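Local coordinates for protein Na-K-Cl cotransporter (Methanosarcina acetivorans, PDB 3G40) that forms the cytoplasmic C-terminal domain of a prokaryotic cation-chloride cotransporter of the SLC12A family, which probably carries chloride together with cations across the membrane, at residues 140-145 with 178-183; 183-188 with 247-252. One frame throughout, in Å; residues are numbered along the deposited sequence.

Contact 1 of 2, residues 140-145 with 178-183; sequences GVLLFS and MDLALL
Leu180 reaches from the first turn of helix 179-192 onto the beginning of strand 140-145, and a single methyl, CD1, does nearly all the touching. Its nearest neighbour is a polar atom: the carbonyl O of Val141 lies 3.6 Å from Leu180 CD1, a van der Waals contact without a hydrogen bond. Almost as near, Leu142 CD2 lies 3.7 Å from Leu180 CD1, and the two leucine side chains pass each other obliquely. Leu142 holds its CG anti to its own carbonyl carbon (chi1 -69°), which brings its CD2 out to Leu180. Gly140 completes the seat with bare backbone; its CA is 4.4 Å from Leu180 CD1, and with no side chain there the methyl can lie over the strand. The chi1 of Leu180, -144°, is well off a staggered value, so a little torsional strain may be the price of this fit. Ile112 and Ala275, from the strands flanking 140-145 in the ten-stranded sheet, also touch Leu180, so helix 179-192 covers this patch of sheet near the centre of the domain. Asp277 accepts hydrogen bonds from the backbone N of Asp179 and of Leu180, in the first turn of the helix. No hydrogen bond crosses the interface: one leucine methyl packs on another and on strand backbone, which implies that helix and strand are matched here by shape and not by polar pairing.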
loop_
_atom_site.group_PDB
_atom_site.type_symbol
_atom_site.label_atom_id
_atom_site.label_comp_id
_atom_site.label_asym_id
_atom_site.label_seq_id
_atom_site.Cartn_x
_atom_site.Cartn_y
_atom_site.Cartn_z
ATOM N N GLY A 140 -0.231 -12.814 22.239
ATOM C CA GLY A 140 0.407 -11.542 21.959
ATOM C C GLY A 140 -0.563 -10.671 21.182
ATOM O O GLY A 140 -1.572 -11.161 20.657
ATOM N N VAL A 141 -0.273 -9.378 21.119
ATOM C CA VAL A 141 -1.100 -8.453 20.351
ATOM C C VAL A 141 -0.222 -7.594 19.442
ATOM O O VAL A 141 0.825 -7.084 19.870
ATOM C CB VAL A 141 -1.942 -7.536 21.269
ATOM C CG1 VAL A 141 -2.740 -6.533 20.441
ATOM C CG2 VAL A 141 -2.875 -8.372 22.148
ATOM N N LEU A 142 -0.634 -7.467 18.179
ATOM C CA LEU A 142 -0.030 -6.509 17.260
ATOM C C LEU A 142 -1.073 -5.455 16.947
ATOM O O LEU A 142 -2.166 -5.770 16.482
ATOM C CB LEU A 142 0.419 -7.191 15.967
ATOM C CG LEU A 142 1.612 -8.143 16.078
ATOM C CD1 LEU A 142 1.860 -8.835 14.745
ATOM C CD2 LEU A 142 2.879 -7.374 16.536
ATOM N N LEU A 143 -0.753 -4.199 17.226
ATOM C CA LEU A 143 -1.678 -3.116 16.923
ATOM C C LEU A 143 -1.080 -2.243 15.822
ATOM O O LEU A 143 -0.023 -1.624 15.995
ATOM C CB LEU A 143 -1.984 -2.312 18.187
ATOM C CG LEU A 143 -2.871 -1.077 18.041
ATOM C CD1 LEU A 143 -4.338 -1.453 17.735
ATOM C CD2 LEU A 143 -2.769 -0.219 19.298
ATOM N N PHE A 144 -1.748 -2.218 14.673
ATOM C CA PHE A 144 -1.187 -1.609 13.479
ATOM C C PHE A 144 -1.783 -0.232 13.187
ATOM O O PHE A 144 -2.995 -0.075 13.066
ATOM C CB PHE A 144 -1.373 -2.571 12.304
ATOM C CG PHE A 144 -0.845 -2.067 10.991
ATOM C CD1 PHE A 144 0.389 -1.414 10.908
ATOM C CD2 PHE A 144 -1.565 -2.286 9.829
ATOM C CE1 PHE A 144 0.872 -0.975 9.684
ATOM C CE2 PHE A 144 -1.089 -1.858 8.603
ATOM C CZ PHE A 144 0.131 -1.196 8.526
ATOM N N SER A 145 -0.921 0.776 13.086
ATOM C CA SER A 145 -1.393 2.124 12.813
ATOM C C SER A 145 -0.822 2.567 11.472
ATOM O O SER A 145 0.280 3.115 11.388
ATOM C CB SER A 145 -0.991 3.068 13.950
ATOM O OG SER A 145 -1.503 4.373 13.743
ATOM N N MET A 178 9.207 -7.037 24.998
ATOM C CA MET A 178 9.779 -6.642 23.716
ATOM C C MET A 178 10.110 -7.828 22.812
ATOM O O MET A 178 10.689 -7.653 21.735
ATOM C CB MET A 178 11.046 -5.770 23.916
ATOM C CG MET A 178 12.259 -6.550 24.407
ATOM S SD MET A 178 13.820 -5.625 24.240
ATOM C CE MET A 178 13.461 -4.193 25.253
ATOM N N ASP A 179 9.749 -9.036 23.237
ATOM C CA ASP A 179 10.069 -10.215 22.437
ATOM C C ASP A 179 9.356 -10.216 21.084
ATOM O O ASP A 179 9.980 -10.481 20.046
ATOM C CB ASP A 179 9.740 -11.496 23.196
ATOM C CG ASP A 179 10.630 -11.698 24.395
ATOM O OD1 ASP A 179 11.596 -12.473 24.291
ATOM O OD2 ASP A 179 10.357 -11.078 25.436
ATOM N N LEU A 180 8.055 -9.927 21.100
ATOM C CA LEU A 180 7.253 -9.914 19.872
ATOM C C LEU A 180 7.752 -8.785 18.961
ATOM O O LEU A 180 7.885 -8.963 17.751
ATOM C CB LEU A 180 5.765 -9.709 20.205
ATOM C CG LEU A 180 4.664 -10.406 19.403
ATOM C CD1 LEU A 180 3.373 -9.575 19.431
ATOM C CD2 LEU A 180 5.079 -10.739 17.976
ATOM N N ALA A 181 8.038 -7.623 19.550
ATOM C CA ALA A 181 8.581 -6.494 18.787
ATOM C C ALA A 181 9.846 -6.886 18.019
ATOM O O ALA A 181 9.960 -6.631 16.819
ATOM C CB ALA A 181 8.866 -5.295 19.717
ATOM N N LEU A 182 10.778 -7.539 18.711
ATOM C CA LEU A 182 12.027 -7.991 18.093
ATOM C C LEU A 182 11.802 -9.022 16.991
ATOM O O LEU A 182 12.418 -8.955 15.929
ATOM C CB LEU A 182 12.972 -8.558 19.158
ATOM C CG LEU A 182 14.338 -9.072 18.713
ATOM C CD1 LEU A 182 15.112 -7.968 17.962
ATOM C CD2 LEU A 182 15.116 -9.557 19.937
ATOM N N LEU A 183 10.926 -9.991 17.247
ATOM C CA LEU A 183 10.640 -11.033 16.261
ATOM C C LEU A 183 10.017 -10.461 14.997
ATOM O O LEU A 183 10.363 -10.865 13.887
ATOM C CB LEU A 183 9.734 -12.112 16.866
ATOM C CG LEU A 183 10.431 -12.999 17.898
ATOM C CD1 LEU A 183 9.418 -13.655 18.817
ATOM C CD2 LEU A 183 11.315 -14.047 17.207
#

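Contact 2 of 2, residues 183-188 with 247-252; sequences LIAYKL and LHIFSL
Leu188 N donates to Ile184 O over 2.9 Å, a helical bond that sets these two residues one turn apart, both with CB on the side facing strand 247-251. Ile249, the residue most buried by this contact, reaches in beside Ala185. The side chain of Ile249 is stretched out, chi2 168°, and drives its CD1 against the helix backbone, 3.5 Å from Ala185 CA. Ile249 CD1 also lies 3.7 Å from Ala185 CB, so the small residue is met on its backbone and its side chain together. Ile184 adds a looser contact from the preceding position: its CG2 is 4.0 Å from Ile249 CD1, while its longer branch leads away from the strand. The helix segment runs nearly antiparallel to the strand, at 158°, with 9.5 Å between the axes at closest approach. Helix 179-192 is the connection of a beta-alpha-beta crossover between the adjacent parallel strands 157-161 and 195-201, and strand 247-251 lies on the other side of 157-161. Ile158 and Leu160 of strand 157-161, with Ile273 of strand 271-276, therefore pack around Ile249 within the sheet surface. One turn further along the helix, Leu188 CD1 meets Leu247 CD2 at 3.4 Å, closer than carbon atoms usually pack, and the two side chains cross at about a right angle. Leu247 has its CG anti to the backbone N, chi1 177°, which sends the methyl out to the helix. Phe39 and Asp42 of helix 30-44 touch Leu188 as well, whereas His248 and Phe250, on the other face of strand 247-251, pack against Trp161.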
loop_
_atom_site.group_PDB
_atom_site.type_symbol
_atom_site.label_atom_id
_atom_site.label_comp_id
_atom_site.label_asym_id
_atom_site.label_seq_id
_atom_site.Cartn_x
_atom_site.Cartn_y
_atom_site.Cartn_z
ATOM N N LEU A 183 10.926 -9.991 17.247
ATOM C CA LEU A 183 10.640 -11.033 16.261
ATOM C C LEU A 183 10.017 -10.461 14.997
ATOM O O LEU A 183 10.363 -10.865 13.887
ATOM C CB LEU A 183 9.734 -12.112 16.866
ATOM C CG LEU A 183 10.431 -12.999 17.898
ATOM C CD1 LEU A 183 9.418 -13.655 18.817
ATOM C CD2 LEU A 183 11.315 -14.047 17.207
ATOM N N ILE A 184 9.101 -9.511 15.168
ATOM C CA ILE A 184 8.490 -8.844 14.036
ATOM C C ILE A 184 9.519 -8.007 13.258
ATOM O O ILE A 184 9.509 -7.988 12.026
ATOM C CB ILE A 184 7.313 -7.957 14.484
ATOM C CG1 ILE A 184 6.131 -8.826 14.956
ATOM C CG2 ILE A 184 6.866 -7.054 13.345
ATOM C CD1 ILE A 184 5.411 -9.569 13.844
ATOM N N ALA A 185 10.415 -7.328 13.984
ATOM C CA ALA A 185 11.482 -6.561 13.346
ATOM C C ALA A 185 12.340 -7.463 12.460
ATOM O O ALA A 185 12.614 -7.149 11.307
ATOM C CB ALA A 185 12.362 -5.848 14.420
ATOM N N TYR A 186 12.740 -8.607 13.000
ATOM C CA TYR A 186 13.570 -9.543 12.253
ATOM C C TYR A 186 12.829 -10.146 11.056
ATOM O O TYR A 186 13.388 -10.309 9.967
ATOM C CB TYR A 186 14.013 -10.687 13.163
ATOM C CG TYR A 186 14.853 -11.697 12.427
ATOM C CD1 TYR A 186 16.220 -11.503 12.271
ATOM C CD2 TYR A 186 14.277 -12.828 11.855
ATOM C CE1 TYR A 186 16.995 -12.418 11.580
ATOM C CE2 TYR A 186 15.041 -13.746 11.162
ATOM C CZ TYR A 186 16.399 -13.538 11.028
ATOM O OH TYR A 186 17.166 -14.453 10.340
ATOM N N LYS A 187 11.579 -10.531 11.280
ATOM C CA LYS A 187 10.763 -11.112 10.206
ATOM C C LYS A 187 10.588 -10.127 9.033
ATOM O O LYS A 187 10.788 -10.484 7.863
ATOM C CB LYS A 187 9.406 -11.532 10.785
ATOM C CG LYS A 187 8.362 -12.020 9.753
ATOM C CD LYS A 187 8.899 -13.172 8.923
ATOM C CE LYS A 187 9.020 -14.450 9.736
ATOM N NZ LYS A 187 9.531 -15.576 8.893
ATOM N N LEU A 188 10.232 -8.879 9.339
ATOM C CA LEU A 188 10.015 -7.893 8.288
ATOM C C LEU A 188 11.336 -7.468 7.667
ATOM O O LEU A 188 11.434 -7.279 6.454
ATOM C CB LEU A 188 9.238 -6.679 8.816
ATOM C CG LEU A 188 7.802 -6.974 9.229
ATOM C CD1 LEU A 188 7.131 -5.747 9.812
ATOM C CD2 LEU A 188 6.982 -7.535 8.026
ATOM N N LEU A 247 8.620 1.890 8.611
ATOM C CA LEU A 247 7.812 1.343 9.687
ATOM C C LEU A 247 8.564 1.450 10.995
ATOM O O LEU A 247 9.718 1.007 11.097
ATOM C CB LEU A 247 7.499 -0.132 9.429
ATOM C CG LEU A 247 6.708 -0.847 10.545
ATOM C CD1 LEU A 247 5.249 -0.376 10.615
ATOM C CD2 LEU A 247 6.752 -2.370 10.371
ATOM N N HIS A 248 7.898 2.028 11.986
ATOM C CA HIS A 248 8.403 2.060 13.355
ATOM C C HIS A 248 7.709 0.962 14.162
ATOM O O HIS A 248 6.477 0.901 14.198
ATOM C CB HIS A 248 8.076 3.404 13.987
ATOM C CG HIS A 248 8.725 4.562 13.301
ATOM N ND1 HIS A 248 9.957 5.052 13.681
ATOM C CD2 HIS A 248 8.319 5.330 12.262
ATOM C CE1 HIS A 248 10.280 6.070 12.905
ATOM N NE2 HIS A 248 9.302 6.264 12.038
ATOM N N ILE A 249 8.502 0.099 14.793
ATOM C CA ILE A 249 7.984 -0.928 15.700
ATOM C C ILE A 249 8.232 -0.503 17.140
ATOM O O ILE A 249 9.372 -0.190 17.518
ATOM C CB ILE A 249 8.667 -2.292 15.435
ATOM C CG1 ILE A 249 8.459 -2.704 13.965
ATOM C CG2 ILE A 249 8.151 -3.366 16.413
ATOM C CD1 ILE A 249 9.315 -3.857 13.526
ATOM N N PHE A 250 7.160 -0.444 17.927
ATOM C CA PHE A 250 7.240 -0.123 19.350
ATOM C C PHE A 250 6.718 -1.301 20.159
ATOM O O PHE A 250 6.026 -2.170 19.628
ATOM C CB PHE A 250 6.370 1.097 19.674
ATOM C CG PHE A 250 6.826 2.369 19.010
ATOM C CD1 PHE A 250 6.337 2.732 17.762
ATOM C CD2 PHE A 250 7.727 3.210 19.643
ATOM C CE1 PHE A 250 6.756 3.910 17.149
ATOM C CE2 PHE A 250 8.153 4.396 19.031
ATOM C CZ PHE A 250 7.668 4.735 17.784
ATOM N N SER A 251 7.033 -1.330 21.448
ATOM C CA SER A 251 6.318 -2.219 22.354
ATOM C C SER A 251 4.984 -1.573 22.713
ATOM O O SER A 251 4.881 -0.346 22.765
ATOM C CB SER A 251 7.153 -2.497 23.602
ATOM O OG SER A 251 8.262 -3.299 23.247
ATOM N N LEU A 252 3.958 -2.401 22.909
ATOM C CA LEU A 252 2.630 -1.952 23.322
ATOM C C LEU A 252 2.446 -2.205 24.820
ATOM O O LEU A 252 2.580 -3.342 25.287
ATOM C CB LEU A 252 1.539 -2.704 22.519
ATOM C CG LEU A 252 0.066 -2.459 22.848
ATOM C CD1 LEU A 252 -0.280 -0.995 22.675
ATOM C CD2 LEU A 252 -0.823 -3.330 21.937
#

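How the contacts relate
From the N terminus, strand 140-145 comes first; the chain then lays down strand 157-161 and a long loop before helix 179-192 turns back, and contact 1 closes that excursion. Without leaving the helix, contact 2 opens: a longer loop, with strands 195-201 and 228-232 and helix 205-222, ends at strand 247-251. The two loops follow in series, neither nested nor crossed, and share Leu183. One helix thus spans two strands of the same sheet that have 271-276 between them; contact 1 ties the first family region to the second, whereas contact 2 stays within the second. The contacts also touch directly, Leu142 CD1 lying 3.7 Å from Ile184 CD1.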